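Local coordinates for Slr0280 protein (Synechocystis sp., PDB 5H3K) that is of unknown function but carries a phosphodiester glycosidase (NAGPA-family) domain, so it may cleave sugar phosphodiesters, at residues Ser532-Asp537 with Leu574-Gly579. Numbering follows the deposited sequence.
Sequences SAIAVD and LNLDGG
Leu574 and Ile534 face each other as an antiparallel hydrogen-bonded pair: Leu574 N gives a nearly straight bond to Ile534 O (2.9 Å), and Ile534 N returns one to Leu574 O (3.1 Å). On the face that carries Ile534, Leu574 and Leu576, CG2 of Ile534 lies 4.1 Å from CB of Leu574, branched and aliphatic side chains suiting a buried sheet surface.

Asn575 pairs with Ala533 without backbone bonds between them, and here the CA atoms come within 4.6 Å; the small methyl of Ala533 suits a face against which Phe561 and Leu565 of helix 558-567 pack. A chi1 of -173° swings the end of the Asn575 side chain toward Ser532, bringing OD1 to 3.5 Å from Ser532 O, two acceptors that do not bond. A water that accepts from Ser532 N lies beside Asn575 OD1 and probably donates to it, while ND2 donates to Gly502 O.

Leu576 N binds Ser532 O at 2.8 Å, although it comes in 41° above that carbonyl's plane. CG of Leu576 lies beside its own backbone N (chi1 -63°), which lays CD1 against the Ala533-Ile534 peptide and brings CD2 to 4.0 Å from CG2 of Ile534.

The carbonyl O of Asp577 lies 3.3 Å from CB of Ser532, and Asn339 bonds both this oxygen and Ser532 OG.

Strand 531-536 runs between 542-547 and 572-576 in an antiparallel sheet, strand 572-576 pairing on its other side with 504-507, and helix 558-567 packs over Ala533 and Asn575.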
loop_
_atom_site.group_PDB
_atom_site.type_symbol
_atom_site.label_atom_id
_atom_site.label_comp_id
_atom_site.label_asym_id
_atom_site.label_seq_id
_atom_site.Cartn_x
_atom_site.Cartn_y
_atom_site.Cartn_z
ATOM N N SER A 532 5.611 7.389 3.688
ATOM C CA SER A 532 5.877 6.014 3.263
ATOM C C SER A 532 7.315 5.936 2.771
ATOM O O SER A 532 7.850 6.905 2.233
ATOM C CB SER A 532 4.935 5.586 2.124
ATOM O OG SER A 532 3.591 5.522 2.564
ATOM N N ALA A 533 7.955 4.787 2.951
ATOM C CA ALA A 533 9.294 4.598 2.410
ATOM C C ALA A 533 9.544 3.152 2.059
ATOM O O ALA A 533 8.879 2.242 2.577
ATOM C CB ALA A 533 10.382 5.108 3.389
ATOM N N ILE A 534 10.511 2.949 1.172
ATOM C CA ILE A 534 11.101 1.636 0.972
ATOM C C ILE A 534 12.594 1.752 1.250
ATOM O O ILE A 534 13.252 2.698 0.789
ATOM C CB ILE A 534 10.827 1.042 -0.433
ATOM C CG1 ILE A 534 11.496 -0.333 -0.560
ATOM C CG2 ILE A 534 11.283 2.000 -1.551
ATOM C CD1 ILE A 534 10.963 -1.143 -1.707
ATOM N N ALA A 535 13.126 0.807 2.017
ATOM C CA ALA A 535 14.515 0.869 2.424
ATOM C C ALA A 535 15.132 -0.513 2.418
ATOM O O ALA A 535 14.419 -1.532 2.354
ATOM C CB ALA A 535 14.624 1.491 3.815
ATOM N N VAL A 536 16.457 -0.556 2.458
ATOM C CA VAL A 536 17.137 -1.823 2.716
ATOM C C VAL A 536 18.047 -1.680 3.932
ATOM O O VAL A 536 18.673 -0.632 4.123
ATOM C CB VAL A 536 17.925 -2.337 1.485
ATOM C CG1 VAL A 536 16.997 -2.510 0.289
ATOM C CG2 VAL A 536 19.048 -1.380 1.131
ATOM N N ASP A 537 18.102 -2.724 4.758
ATOM C CA ASP A 537 18.971 -2.735 5.948
ATOM C C ASP A 537 20.354 -3.347 5.677
ATOM O O ASP A 537 20.705 -3.601 4.527
ATOM C CB ASP A 537 18.287 -3.430 7.138
ATOM C CG ASP A 537 18.050 -4.933 6.918
ATOM O OD1 ASP A 537 18.719 -5.589 6.079
ATOM O OD2 ASP A 537 17.176 -5.476 7.623
ATOM N N LEU A 574 14.378 5.353 0.376
ATOM C CA LEU A 574 13.700 6.191 -0.602
ATOM C C LEU A 574 12.361 6.616 -0.034
ATOM O O LEU A 574 11.545 5.769 0.374
ATOM C CB LEU A 574 13.477 5.403 -1.903
ATOM C CG LEU A 574 12.587 6.054 -2.963
ATOM C CD1 LEU A 574 13.280 7.279 -3.518
ATOM C CD2 LEU A 574 12.317 5.022 -4.072
ATOM N N ASN A 575 12.133 7.925 0.005
ATOM C CA ASN A 575 10.830 8.463 0.362
ATOM C C ASN A 575 9.843 8.138 -0.745
ATOM O O ASN A 575 10.142 8.349 -1.922
ATOM C CB ASN A 575 10.889 9.973 0.571
ATOM C CG ASN A 575 9.583 10.529 1.114
ATOM O OD1 ASN A 575 9.138 10.150 2.214
ATOM N ND2 ASN A 575 8.935 11.401 0.336
ATOM N N LEU A 576 8.699 7.574 -0.374
ATOM C CA LEU A 576 7.627 7.299 -1.327
ATOM C C LEU A 576 6.574 8.379 -1.116
ATOM O O LEU A 576 6.731 9.238 -0.233
ATOM C CB LEU A 576 7.047 5.893 -1.082
ATOM C CG LEU A 576 8.023 4.716 -1.299
ATOM C CD1 LEU A 576 7.432 3.346 -0.867
ATOM C CD2 LEU A 576 8.498 4.653 -2.744
ATOM N N ASP A 577 5.504 8.365 -1.907
ATOM C CA ASP A 577 4.417 9.333 -1.724
ATOM C C ASP A 577 3.826 9.197 -0.305
ATOM O O ASP A 577 3.752 8.099 0.252
ATOM C CB ASP A 577 3.348 9.094 -2.803
ATOM C CG ASP A 577 2.264 10.164 -2.842
ATOM O OD1 ASP A 577 2.462 11.309 -2.356
ATOM O OD2 ASP A 577 1.185 9.844 -3.411
ATOM N N GLY A 578 3.432 10.316 0.295
ATOM C CA GLY A 578 2.913 10.281 1.654
ATOM C C GLY A 578 1.552 10.926 1.817
ATOM O O GLY A 578 0.717 10.890 0.901
ATOM N N GLY A 579 1.321 11.518 2.985
ATOM C CA GLY A 579 0.031 12.120 3.292
ATOM C C GLY A 579 -1.077 11.079 3.273
ATOM O O GLY A 579 -0.890 9.969 3.773
HETATM O O HOH W 1 6.474 9.754 2.209
#